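Mandelate racemase/muconate lactonizing protein (Thermobispora bispora, PDB 3VC5) probably catalyses the magnesium-dependent dehydration of D-glucarate to 5-dehydro-4-deoxy-D-glucarate, as a member of the mandelate racemase/muconate lactonizing enzyme family. Local coordinates at residues N42-V46 with F434-R438; G45-P49 with F169-H175; D113-L117 with T420-E424; N241-T245 with R437-W441. All blocks are in the same frame, centred on the assembly; numbering follows the deposited sequence.

Contact 1 (N42-V46 with F434-R438). With PO4 (phosphate ion), chain B.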
loop_
_atom_site.group_PDB
_atom_site.type_symbol
_atom_site.label_atom_id
_atom_site.label_comp_id
_atom_site.label_asym_id
_atom_site.label_seq_id
_atom_site.Cartn_x
_atom_site.Cartn_y
_atom_site.Cartn_z
ATOM N N ASN A 42 -18.400 9.661 -27.207
ATOM C CA ASN A 42 -17.073 9.808 -26.640
ATOM C C ASN A 42 -16.057 9.768 -27.797
ATOM O O ASN A 42 -16.447 9.693 -28.975
ATOM C CB ASN A 42 -16.813 8.715 -25.571
ATOM C CG ASN A 42 -16.853 7.320 -26.152
ATOM O OD1 ASN A 42 -16.672 7.137 -27.367
ATOM N ND2 ASN A 42 -17.087 6.323 -25.300
ATOM N N ALA A 43 -14.765 9.844 -27.483
ATOM C CA ALA A 43 -13.745 9.827 -28.526
ATOM C C ALA A 43 -13.781 8.566 -29.405
ATOM O O ALA A 43 -13.340 8.594 -30.560
ATOM C CB ALA A 43 -12.357 9.982 -27.911
ATOM N N ALA A 44 -14.230 7.449 -28.833
ATOM C CA ALA A 44 -14.261 6.161 -29.534
ATOM C C ALA A 44 -15.549 5.885 -30.325
ATOM O O ALA A 44 -15.681 4.844 -30.947
ATOM C CB ALA A 44 -13.983 5.003 -28.531
ATOM N N GLY A 45 -16.518 6.794 -30.267
ATOM C CA GLY A 45 -17.759 6.634 -31.022
ATOM C C GLY A 45 -18.949 6.969 -30.151
ATOM O O GLY A 45 -19.127 8.116 -29.699
ATOM N N VAL A 46 -19.741 5.948 -29.859
ATOM C CA VAL A 46 -20.950 6.147 -29.045
ATOM C C VAL A 46 -21.244 4.862 -28.297
ATOM O O VAL A 46 -21.031 3.773 -28.844
ATOM C CB VAL A 46 -22.133 6.605 -29.936
ATOM C CG1 VAL A 46 -22.399 5.588 -31.043
ATOM C CG2 VAL A 46 -23.423 6.877 -29.107
ATOM N N PHE A 434 -15.998 7.153 -39.805
ATOM C CA PHE A 434 -15.552 7.444 -38.450
ATOM C C PHE A 434 -14.425 6.511 -37.996
ATOM O O PHE A 434 -14.408 5.324 -38.334
ATOM C CB PHE A 434 -16.711 7.352 -37.447
ATOM C CG PHE A 434 -16.286 7.601 -36.021
ATOM C CD1 PHE A 434 -16.180 8.896 -35.533
ATOM C CD2 PHE A 434 -15.981 6.546 -35.175
ATOM C CE1 PHE A 434 -15.776 9.146 -34.217
ATOM C CE2 PHE A 434 -15.577 6.778 -33.841
ATOM C CZ PHE A 434 -15.477 8.085 -33.364
ATOM N N SER A 435 -13.490 7.071 -37.229
ATOM C CA SER A 435 -12.480 6.300 -36.537
ATOM C C SER A 435 -12.243 6.953 -35.185
ATOM O O SER A 435 -12.390 8.164 -35.045
ATOM C CB SER A 435 -11.179 6.255 -37.338
ATOM O OG SER A 435 -11.328 5.385 -38.430
ATOM N N THR A 436 -11.903 6.145 -34.190
ATOM C CA THR A 436 -11.624 6.660 -32.854
ATOM C C THR A 436 -10.716 7.877 -32.945
ATOM O O THR A 436 -9.678 7.849 -33.633
ATOM C CB THR A 436 -11.020 5.562 -31.956
ATOM O OG1 THR A 436 -12.000 4.527 -31.775
ATOM C CG2 THR A 436 -10.579 6.129 -30.581
ATOM N N ARG A 437 -11.098 8.954 -32.269
ATOM C CA ARG A 437 -10.301 10.185 -32.302
ATOM C C ARG A 437 -9.113 10.059 -31.359
ATOM O O ARG A 437 -9.287 9.898 -30.166
ATOM C CB ARG A 437 -11.154 11.381 -31.878
ATOM C CG ARG A 437 -12.519 11.454 -32.529
ATOM C CD ARG A 437 -12.425 11.327 -34.003
ATOM N NE ARG A 437 -13.611 11.869 -34.658
ATOM C CZ ARG A 437 -13.890 11.702 -35.944
ATOM N NH1 ARG A 437 -13.057 11.009 -36.717
ATOM N NH2 ARG A 437 -15.001 12.227 -36.453
ATOM N N ARG A 438 -7.902 10.134 -31.898
ATOM C CA ARG A 438 -6.693 9.994 -31.101
ATOM C C ARG A 438 -5.685 10.975 -31.717
ATOM O O ARG A 438 -5.191 10.760 -32.831
ATOM C CB ARG A 438 -6.210 8.543 -31.200
ATOM C CG ARG A 438 -5.193 8.093 -30.174
ATOM C CD ARG A 438 -5.731 8.100 -28.747
ATOM N NE ARG A 438 -6.927 7.278 -28.520
ATOM C CZ ARG A 438 -6.918 6.041 -28.022
ATOM N NH1 ARG A 438 -5.765 5.464 -27.719
ATOM N NH2 ARG A 438 -8.062 5.377 -27.834
HETATM P P PO4 B . -16.735 5.791 -21.160
HETATM O O1 PO4 B . -17.137 6.345 -22.473
HETATM O O2 PO4 B . -18.033 5.499 -20.439
HETATM O O3 PO4 B . -15.971 4.543 -21.313
HETATM O O4 PO4 B . -15.942 6.784 -20.476
#
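Ala-43 offers its carbonyl to the backbone of Arg-437: the bond from Arg-437 N to Ala-43 O is 2.8 Å long and nearly straight at the hydrogen (169°), although the donor lies 28° out of the carbonyl plane. Thr-436 CA approaches the same Ala-43 O at 3.5 Å in a C-H...O contact. Beside it the methyl of Ala-44 rests against OG1 and CG2 of Thr-436, and a side chain as small as alanine's lets the CA atoms of Ala-44 and Thr-436 come to 4.3 Å. Phe-434, its CG swung opposite the backbone N (chi1 178°), sends its ring edge to two carbonyls, with CZ 3.6 Å from Ala-43 O and CE2 3.5 Å from Ala-44 O. A serine here would probably open a gap beside Gly-45 and leave those oxygens without their aromatic edge. Gly-45 suits its place because a CB would collide with Ala-44 O and press on Phe-434 CE2. A type I turn from Asn-42 to Gly-45 sets the direction of the Ala-43 and Ala-44 carbonyls; Asn-42 OD1 takes a weak bond from Ala-44 N, while ND2 reaches phosphate O1 at 2.8 Å and also binds Asp-423. The turn closes the small hairpin of strands 41-42 and 45-46. Helix 423-430 packs alongside, Met-427 touching both Phe-434 and Val-46, and Glu-424 accepting from Thr-436 N.

Contact 2 (G45-P49 with F169-H175). With PO4 (phosphate ion), chain B.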
loop_
_atom_site.group_PDB
_atom_site.type_symbol
_atom_site.label_atom_id
_atom_site.label_comp_id
_atom_site.label_asym_id
_atom_site.label_seq_id
_atom_site.Cartn_x
_atom_site.Cartn_y
_atom_site.Cartn_z
ATOM N N GLY A 45 -16.518 6.794 -30.267
ATOM C CA GLY A 45 -17.759 6.634 -31.022
ATOM C C GLY A 45 -18.949 6.969 -30.151
ATOM O O GLY A 45 -19.127 8.116 -29.699
ATOM N N VAL A 46 -19.741 5.948 -29.859
ATOM C CA VAL A 46 -20.950 6.147 -29.045
ATOM C C VAL A 46 -21.244 4.862 -28.297
ATOM O O VAL A 46 -21.031 3.773 -28.844
ATOM C CB VAL A 46 -22.133 6.605 -29.936
ATOM C CG1 VAL A 46 -22.399 5.588 -31.043
ATOM C CG2 VAL A 46 -23.423 6.877 -29.107
ATOM N N HIS A 47 -21.722 4.966 -27.051
ATOM C CA HIS A 47 -22.089 3.767 -26.294
ATOM C C HIS A 47 -23.210 2.998 -26.992
ATOM O O HIS A 47 -24.130 3.604 -27.549
ATOM C CB HIS A 47 -22.615 4.162 -24.911
ATOM C CG HIS A 47 -21.555 4.583 -23.943
ATOM N ND1 HIS A 47 -21.683 4.397 -22.584
ATOM C CD2 HIS A 47 -20.355 5.193 -24.133
ATOM C CE1 HIS A 47 -20.602 4.865 -21.973
ATOM N NE2 HIS A 47 -19.775 5.341 -22.893
ATOM N N GLN A 48 -23.129 1.663 -26.938
ATOM C CA GLN A 48 -24.143 0.801 -27.521
ATOM C C GLN A 48 -25.393 0.761 -26.633
ATOM O O GLN A 48 -25.352 1.166 -25.477
ATOM C CB GLN A 48 -23.591 -0.602 -27.748
ATOM C CG GLN A 48 -22.585 -0.674 -28.903
ATOM C CD GLN A 48 -21.676 -1.871 -28.787
ATOM O OE1 GLN A 48 -20.873 -1.967 -27.848
ATOM N NE2 GLN A 48 -21.791 -2.795 -29.735
ATOM N N PRO A 49 -26.501 0.241 -27.170
ATOM C CA PRO A 49 -27.742 0.288 -26.381
ATOM C C PRO A 49 -27.749 -0.624 -25.139
ATOM O O PRO A 49 -28.590 -0.448 -24.230
ATOM C CB PRO A 49 -28.829 -0.186 -27.375
ATOM C CG PRO A 49 -28.208 -0.201 -28.705
ATOM C CD PRO A 49 -26.704 -0.212 -28.558
ATOM N N PHE A 169 -22.300 13.981 -20.718
ATOM C CA PHE A 169 -21.940 13.519 -22.042
ATOM C C PHE A 169 -22.743 14.260 -23.075
ATOM O O PHE A 169 -23.943 14.478 -22.885
ATOM C CB PHE A 169 -22.324 12.056 -22.235
ATOM C CG PHE A 169 -21.452 11.069 -21.480
ATOM C CD1 PHE A 169 -21.654 10.820 -20.129
ATOM C CD2 PHE A 169 -20.448 10.370 -22.147
ATOM C CE1 PHE A 169 -20.858 9.876 -19.432
ATOM C CE2 PHE A 169 -19.627 9.431 -21.458
ATOM C CZ PHE A 169 -19.826 9.195 -20.114
ATOM N N TYR A 170 -22.116 14.560 -24.203
ATOM C CA TYR A 170 -22.892 14.819 -25.403
ATOM C C TYR A 170 -23.613 13.522 -25.761
ATOM O O TYR A 170 -23.067 12.430 -25.580
ATOM C CB TYR A 170 -21.994 15.272 -26.547
ATOM C CG TYR A 170 -21.286 16.572 -26.300
ATOM C CD1 TYR A 170 -21.953 17.796 -26.459
ATOM C CD2 TYR A 170 -19.937 16.597 -25.971
ATOM C CE1 TYR A 170 -21.300 18.992 -26.258
ATOM C CE2 TYR A 170 -19.268 17.798 -25.782
ATOM C CZ TYR A 170 -19.957 18.996 -25.932
ATOM O OH TYR A 170 -19.299 20.195 -25.749
ATOM N N LYS A 171 -24.873 13.625 -26.173
ATOM C CA LYS A 171 -25.624 12.430 -26.531
ATOM C C LYS A 171 -26.737 12.706 -27.515
ATOM O O LYS A 171 -27.265 13.820 -27.570
ATOM C CB LYS A 171 -26.204 11.779 -25.269
ATOM C CG LYS A 171 -27.253 12.672 -24.553
ATOM C CD LYS A 171 -27.788 12.030 -23.259
ATOM C CE LYS A 171 -28.622 10.758 -23.530
ATOM N NZ LYS A 171 -29.890 11.029 -24.338
ATOM N N TRP A 172 -27.073 11.696 -28.311
ATOM C CA TRP A 172 -28.249 11.777 -29.169
ATOM C C TRP A 172 -29.488 11.676 -28.282
ATOM O O TRP A 172 -29.374 11.312 -27.104
ATOM C CB TRP A 172 -28.243 10.661 -30.204
ATOM C CG TRP A 172 -27.042 10.684 -31.087
ATOM C CD1 TRP A 172 -26.319 11.790 -31.474
ATOM C CD2 TRP A 172 -26.436 9.560 -31.733
ATOM N NE1 TRP A 172 -25.281 11.406 -32.307
ATOM C CE2 TRP A 172 -25.339 10.046 -32.488
ATOM C CE3 TRP A 172 -26.712 8.189 -31.750
ATOM C CZ2 TRP A 172 -24.518 9.205 -33.241
ATOM C CZ3 TRP A 172 -25.899 7.356 -32.511
ATOM C CH2 TRP A 172 -24.812 7.870 -33.241
ATOM N N ALA A 173 -30.665 11.971 -28.839
ATOM C CA ALA A 173 -31.907 11.905 -28.074
ATOM C C ALA A 173 -32.224 10.447 -27.720
ATOM O O ALA A 173 -32.885 10.167 -26.710
ATOM C CB ALA A 173 -33.031 12.505 -28.881
ATOM N N GLY A 174 -31.754 9.521 -28.555
ATOM C CA GLY A 174 -31.997 8.080 -28.336
ATOM C C GLY A 174 -31.140 7.309 -29.313
ATOM O O GLY A 174 -30.493 7.916 -30.181
ATOM N N HIS A 175 -31.127 5.981 -29.191
ATOM C CA HIS A 175 -30.453 5.133 -30.178
ATOM C C HIS A 175 -31.278 5.122 -31.444
ATOM O O HIS A 175 -32.493 5.022 -31.355
ATOM C CB HIS A 175 -30.318 3.726 -29.622
ATOM C CG HIS A 175 -29.269 3.637 -28.563
ATOM N ND1 HIS A 175 -27.918 3.584 -28.855
ATOM C CD2 HIS A 175 -29.365 3.681 -27.212
ATOM C CE1 HIS A 175 -27.229 3.567 -27.723
ATOM N NE2 HIS A 175 -28.083 3.647 -26.712
HETATM P P PO4 B . -16.735 5.791 -21.160
HETATM O O1 PO4 B . -17.137 6.345 -22.473
HETATM O O2 PO4 B . -18.033 5.499 -20.439
HETATM O O3 PO4 B . -15.971 4.543 -21.313
HETATM O O4 PO4 B . -15.942 6.784 -20.476
#
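Pro-49 and His-175 bring their CA atoms to 6.7 Å, the closest CA pair of the two segments, and since no hydrogen bond joins these segments the side chains carry the contact. Pro-49 lies over one face of the His-175 ring in a CH-pi contact, its CB 3.9 Å from the ring centroid and almost on the normal. Proline suits this place because its rigid, apolar ring sets C-H groups against the imidazole face. At the edge of the same imidazole, in its plane, CE1 comes 3.1 Å from His-47 O. Both nitrogens are engaged as well, ND1 with the Tyr-426 hydroxyl and NE2 with the carbonyl of Asp-37. A phenylalanine in place of His-175 would probably leave the Tyr-426 hydroxyl and the Asp-37 carbonyl without their mates, and the ring free to turn. Val-46 meets Trp-172 at about a right angle: chi1 of 57° sets CG1 between the backbone N and carbonyl carbon, 4.0 Å from Trp-172 CH2, while CG2 lies over the indole face toward its rim. Further along, the rings of His-47 and Phe-169 meet obliquely, their planes at 67°. His-47 NE2 gives a straight bond (174°) of 2.9 Å to phosphate O1, which lies in the imidazole plane, and ND1 is held by Asp-37, fixing the ring's rotation. Here a loop of the N-terminal capping domain folds over the end of barrel strand 161-169, close to the predicted proton acceptor Lys-211, as in the active-site pockets of the enolase superfamily.

Contact 3 (D113-L117 with T420-E424). With PO4 (phosphate ion), chain B.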
loop_
_atom_site.group_PDB
_atom_site.type_symbol
_atom_site.label_atom_id
_atom_site.label_comp_id
_atom_site.label_asym_id
_atom_site.label_seq_id
_atom_site.Cartn_x
_atom_site.Cartn_y
_atom_site.Cartn_z
ATOM N N ASP A 113 -9.228 -4.675 -25.187
ATOM C CA ASP A 113 -10.577 -4.213 -25.425
ATOM C C ASP A 113 -10.595 -3.476 -26.759
ATOM O O ASP A 113 -9.555 -3.285 -27.370
ATOM C CB ASP A 113 -11.140 -3.414 -24.227
ATOM C CG ASP A 113 -10.423 -2.107 -23.990
ATOM O OD1 ASP A 113 -10.174 -1.383 -24.985
ATOM O OD2 ASP A 113 -10.121 -1.801 -22.795
ATOM N N MET A 114 -11.775 -3.125 -27.246
ATOM C CA MET A 114 -11.872 -2.545 -28.589
ATOM C C MET A 114 -11.857 -1.003 -28.631
ATOM O O MET A 114 -11.812 -0.414 -29.702
ATOM C CB MET A 114 -13.123 -3.101 -29.298
ATOM C CG MET A 114 -13.118 -4.632 -29.438
ATOM S SD MET A 114 -14.582 -5.218 -30.313
ATOM C CE MET A 114 -14.139 -4.801 -32.013
ATOM N N HIS A 115 -11.885 -0.353 -27.471
ATOM C CA HIS A 115 -12.126 1.100 -27.416
ATOM C C HIS A 115 -10.882 1.812 -26.948
ATOM O O HIS A 115 -10.601 2.932 -27.362
ATOM C CB HIS A 115 -13.323 1.437 -26.481
ATOM C CG HIS A 115 -13.308 0.689 -25.172
ATOM N ND1 HIS A 115 -12.783 1.220 -24.008
ATOM C CD2 HIS A 115 -13.784 -0.541 -24.845
ATOM C CE1 HIS A 115 -12.902 0.334 -23.033
ATOM N NE2 HIS A 115 -13.503 -0.746 -23.517
ATOM N N GLY A 116 -10.178 1.180 -26.016
ATOM C CA GLY A 116 -8.912 1.753 -25.507
ATOM C C GLY A 116 -9.064 2.854 -24.477
ATOM O O GLY A 116 -8.049 3.564 -24.133
ATOM N N LEU A 117 -10.286 3.002 -23.926
ATOM C CA LEU A 117 -10.486 4.164 -23.063
ATOM C C LEU A 117 -9.953 3.984 -21.640
ATOM O O LEU A 117 -10.027 4.920 -20.820
ATOM C CB LEU A 117 -11.944 4.637 -23.059
ATOM C CG LEU A 117 -12.468 5.046 -24.437
ATOM C CD1 LEU A 117 -13.840 5.655 -24.318
ATOM C CD2 LEU A 117 -11.535 6.039 -25.141
ATOM N N THR A 420 -19.191 -8.058 -26.890
ATOM C CA THR A 420 -17.971 -7.285 -26.570
ATOM C C THR A 420 -18.241 -5.820 -26.901
ATOM O O THR A 420 -18.725 -5.505 -27.992
ATOM C CB THR A 420 -16.724 -7.763 -27.373
ATOM O OG1 THR A 420 -16.424 -9.109 -27.006
ATOM C CG2 THR A 420 -15.517 -6.899 -27.076
ATOM N N ARG A 421 -17.919 -4.936 -25.953
ATOM C CA ARG A 421 -18.122 -3.510 -26.139
ATOM C C ARG A 421 -17.379 -3.032 -27.377
ATOM O O ARG A 421 -16.172 -3.315 -27.545
ATOM C CB ARG A 421 -17.650 -2.744 -24.896
ATOM C CG ARG A 421 -17.719 -1.243 -25.097
ATOM C CD ARG A 421 -17.326 -0.482 -23.853
ATOM N NE ARG A 421 -17.347 0.950 -24.107
ATOM C CZ ARG A 421 -16.952 1.895 -23.250
ATOM N NH1 ARG A 421 -16.484 1.569 -22.056
ATOM N NH2 ARG A 421 -17.020 3.179 -23.601
ATOM N N ASP A 422 -18.072 -2.279 -28.233
ATOM C CA ASP A 422 -17.456 -1.773 -29.453
ATOM C C ASP A 422 -18.058 -0.415 -29.866
ATOM O O ASP A 422 -18.817 -0.329 -30.843
ATOM C CB ASP A 422 -17.568 -2.824 -30.569
ATOM C CG ASP A 422 -16.830 -2.417 -31.862
ATOM O OD1 ASP A 422 -15.990 -1.471 -31.844
ATOM O OD2 ASP A 422 -17.101 -3.062 -32.905
ATOM N N ASP A 423 -17.691 0.646 -29.135
ATOM C CA ASP A 423 -18.192 2.002 -29.432
ATOM C C ASP A 423 -17.878 2.413 -30.866
ATOM O O ASP A 423 -18.671 3.097 -31.504
ATOM C CB ASP A 423 -17.553 3.069 -28.531
ATOM C CG ASP A 423 -17.773 2.823 -27.044
ATOM O OD1 ASP A 423 -18.321 1.779 -26.651
ATOM O OD2 ASP A 423 -17.345 3.675 -26.241
ATOM N N GLU A 424 -16.688 2.046 -31.360
ATOM C CA GLU A 424 -16.278 2.493 -32.690
ATOM C C GLU A 424 -17.057 1.800 -33.811
ATOM O O GLU A 424 -17.497 2.451 -34.776
ATOM C CB GLU A 424 -14.767 2.300 -32.873
ATOM C CG GLU A 424 -14.207 2.861 -34.165
ATOM C CD GLU A 424 -12.733 2.547 -34.299
ATOM O OE1 GLU A 424 -12.344 1.375 -34.103
ATOM O OE2 GLU A 424 -11.950 3.470 -34.558
HETATM P P PO4 B . -16.735 5.791 -21.160
HETATM O O1 PO4 B . -17.137 6.345 -22.473
HETATM O O2 PO4 B . -18.033 5.499 -20.439
HETATM O O3 PO4 B . -15.971 4.543 -21.313
HETATM O O4 PO4 B . -15.942 6.784 -20.476
HETATM O O HOH W 1 -14.569 0.402 -30.106
HETATM O O HOH W 2 -14.191 -3.821 -25.790
HETATM O O HOH W 3 -11.191 1.819 -30.947
#
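Arg-421 runs across the ring of His-115 and on to the phosphate. From CB the chain turns opposite the backbone N (chi1 174°) and stays extended as far as NE, a length and straightness that suit arginine to the task. CG passes His-115 CD2 at 4.0 Å and CD lies 3.7 Å from the same CD2. NE meets Asp-423 OD1 at 2.8 Å, in the guanidinium plane. Beyond it the guanidinium stacks on the imidazole, with planes 21° apart. At the tip, NH2 forms a salt bridge with Asp-423 OD2 at 2.7 Å, and both NH1 and NH2 bond to phosphate O3, NH2 at 2.9 Å. Arg-421 thus grips Asp-423 side-on with two nitrogens, one to each carboxylate oxygen, which fixes the rotation of the guanidinium. The opposite face of His-115 carries Asp-113 OD1, which also accepts from the backbone N of His-115 and Gly-116 in an Asx motif. Met-114, flexible and apolar, lays SD against Thr-420 CG2 at 3.8 Å and its CE against Asp-422, while a water links Met-114 N to Arg-421 O. The loop between helices 95-106 and 123-146 thus meets the start of helix 423-430, whose N-cap is Asp-422, bonded through OD1 to Gly-425 N.

Contact 4 (N241-T245 with R437-W441)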
loop_
_atom_site.group_PDB
_atom_site.type_symbol
_atom_site.label_atom_id
_atom_site.label_comp_id
_atom_site.label_asym_id
_atom_site.label_seq_id
_atom_site.Cartn_x
_atom_site.Cartn_y
_atom_site.Cartn_z
ATOM N N ASN A 241 -10.346 12.067 -23.692
ATOM C CA ASN A 241 -9.830 10.723 -23.964
ATOM C C ASN A 241 -8.780 10.694 -25.089
ATOM O O ASN A 241 -8.851 9.854 -25.997
ATOM C CB ASN A 241 -10.955 9.718 -24.252
ATOM C CG ASN A 241 -11.706 9.315 -23.008
ATOM O OD1 ASN A 241 -12.885 9.676 -22.840
ATOM N ND2 ASN A 241 -11.049 8.544 -22.120
ATOM N N ALA A 242 -7.836 11.627 -25.008
ATOM C CA ALA A 242 -6.652 11.662 -25.879
ATOM C C ALA A 242 -6.964 12.062 -27.330
ATOM O O ALA A 242 -6.202 11.744 -28.251
ATOM C CB ALA A 242 -5.903 10.328 -25.827
ATOM N N ALA A 243 -8.096 12.729 -27.534
ATOM C CA ALA A 243 -8.513 13.149 -28.881
ATOM C C ALA A 243 -7.703 14.312 -29.471
ATOM O O ALA A 243 -7.888 14.632 -30.638
ATOM C CB ALA A 243 -10.013 13.497 -28.897
ATOM N N TRP A 244 -6.822 14.938 -28.688
ATOM C CA TRP A 244 -6.167 16.174 -29.155
ATOM C C TRP A 244 -4.668 15.994 -29.360
ATOM O O TRP A 244 -4.038 15.155 -28.692
ATOM C CB TRP A 244 -6.372 17.344 -28.186
ATOM C CG TRP A 244 -7.815 17.659 -27.871
ATOM C CD1 TRP A 244 -8.917 17.329 -28.616
ATOM C CD2 TRP A 244 -8.300 18.382 -26.732
ATOM N NE1 TRP A 244 -10.068 17.784 -27.988
ATOM C CE2 TRP A 244 -9.712 18.454 -26.845
ATOM C CE3 TRP A 244 -7.682 18.985 -25.634
ATOM C CZ2 TRP A 244 -10.508 19.111 -25.893
ATOM C CZ3 TRP A 244 -8.483 19.634 -24.685
ATOM C CH2 TRP A 244 -9.876 19.689 -24.828
ATOM N N THR A 245 -4.102 16.819 -30.241
ATOM C CA THR A 245 -2.664 16.926 -30.386
ATOM C C THR A 245 -2.104 17.685 -29.192
ATOM O O THR A 245 -2.846 18.310 -28.418
ATOM C CB THR A 245 -2.297 17.720 -31.652
ATOM O OG1 THR A 245 -2.789 19.058 -31.527
ATOM C CG2 THR A 245 -2.897 17.072 -32.884
ATOM N N ARG A 437 -11.098 8.954 -32.269
ATOM C CA ARG A 437 -10.301 10.185 -32.302
ATOM C C ARG A 437 -9.113 10.059 -31.359
ATOM O O ARG A 437 -9.287 9.898 -30.166
ATOM C CB ARG A 437 -11.154 11.381 -31.878
ATOM C CG ARG A 437 -12.519 11.454 -32.529
ATOM C CD ARG A 437 -12.425 11.327 -34.003
ATOM N NE ARG A 437 -13.611 11.869 -34.658
ATOM C CZ ARG A 437 -13.890 11.702 -35.944
ATOM N NH1 ARG A 437 -13.057 11.009 -36.717
ATOM N NH2 ARG A 437 -15.001 12.227 -36.453
ATOM N N ARG A 438 -7.902 10.134 -31.898
ATOM C CA ARG A 438 -6.693 9.994 -31.101
ATOM C C ARG A 438 -5.685 10.975 -31.717
ATOM O O ARG A 438 -5.191 10.760 -32.831
ATOM C CB ARG A 438 -6.210 8.543 -31.200
ATOM C CG ARG A 438 -5.193 8.093 -30.174
ATOM C CD ARG A 438 -5.731 8.100 -28.747
ATOM N NE ARG A 438 -6.927 7.278 -28.520
ATOM C CZ ARG A 438 -6.918 6.041 -28.022
ATOM N NH1 ARG A 438 -5.765 5.464 -27.719
ATOM N NH2 ARG A 438 -8.062 5.377 -27.834
ATOM N N GLY A 439 -5.406 12.076 -31.028
ATOM C CA GLY A 439 -4.523 13.090 -31.603
ATOM C C GLY A 439 -5.112 13.657 -32.892
ATOM O O GLY A 439 -4.385 13.918 -33.867
ATOM N N PHE A 440 -6.430 13.844 -32.893
ATOM C CA PHE A 440 -7.201 14.167 -34.094
ATOM C C PHE A 440 -7.386 15.678 -34.302
ATOM O O PHE A 440 -7.187 16.167 -35.401
ATOM C CB PHE A 440 -8.573 13.454 -34.039
ATOM C CG PHE A 440 -9.469 13.719 -35.232
ATOM C CD1 PHE A 440 -9.271 13.046 -36.430
ATOM C CD2 PHE A 440 -10.533 14.616 -35.136
ATOM C CE1 PHE A 440 -10.094 13.286 -37.540
ATOM C CE2 PHE A 440 -11.375 14.863 -36.231
ATOM C CZ PHE A 440 -11.152 14.196 -37.439
ATOM N N TRP A 441 -7.788 16.402 -33.254
ATOM C CA TRP A 441 -7.913 17.867 -33.326
ATOM C C TRP A 441 -6.703 18.553 -32.755
ATOM O O TRP A 441 -6.098 18.078 -31.787
ATOM C CB TRP A 441 -9.118 18.389 -32.542
ATOM C CG TRP A 441 -10.447 18.108 -33.168
ATOM C CD1 TRP A 441 -11.048 18.750 -34.246
ATOM C CD2 TRP A 441 -11.349 17.107 -32.743
ATOM N NE1 TRP A 441 -12.283 18.182 -34.493
ATOM C CE2 TRP A 441 -12.484 17.171 -33.581
ATOM C CE3 TRP A 441 -11.309 16.149 -31.720
ATOM C CZ2 TRP A 441 -13.573 16.316 -33.414
ATOM C CZ3 TRP A 441 -12.376 15.306 -31.563
ATOM C CH2 TRP A 441 -13.498 15.388 -32.408
ATOM O OXT TRP A 441 -6.351 19.638 -33.239
HETATM O O HOH W 4 -9.229 8.130 -28.019
#
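Ala-243 O is gripped by two successive backbone donors, Phe-440 N at 2.8 Å and Trp-441 N at 3.2 Å. Trp-441 N lies in the carbonyl plane, whereas Phe-440 N sits 52° above it. One residue earlier, Gly-439 N reaches Ala-242 O at 2.9 Å; glycine is apt there because the backbone bends with a positive phi. The terminal carboxylate answers in the other direction, its Trp-441 O accepting from Thr-245 N at 2.8 Å. Segment 241-245 is a beta-alpha loop of the enolase-type barrel, leading from strand 236-239 to helix 246-255, and the C-terminal tail is laid along it. Thr-245 is the N-cap of that helix, its OG1 bonded to Thr-248 N, and Trp-441 OXT is bonded to Thr-248 OG1, so the terminal carboxylate lies where the positive helix end would probably stabilise it. The Trp-441 indole, with CG opposite the carbonyl carbon (chi1 -72°), brings CZ3 to 4.0 Å from Ala-243 CB, which meets the ring at its edge. Phe-440 turns its ring edge, at CD2, to one face of that indole. Small alanine also lets Arg-437 CB approach Ala-243 CB to 3.8 Å, while a water bridges Asn-241 O and Arg-437 O.

Overall arrangement
Contacts 1, 2 and 3 each lend a side chain to the same phosphate, which also binds Lys-211 and His-367 and so probably marks the substrate pocket. Contacts 1 and 2 share Gly-45 and Val-46, their centres about 12 Å apart. Contact 3, about 10 Å from contact 1 between centres, is tied to it by Asn-42 ND2 to Asp-423 OD2 (2.8 Å), and to contact 2 by Gln-48 OE1 to Asp-422 N (2.8 Å). Contact 4 continues the tail of contact 1 through Arg-437 and Arg-438, and its Asn-241 bonds to Lys-211, with its side chain about 5 Å from the phosphate. Contacts 2 and 4 do not touch.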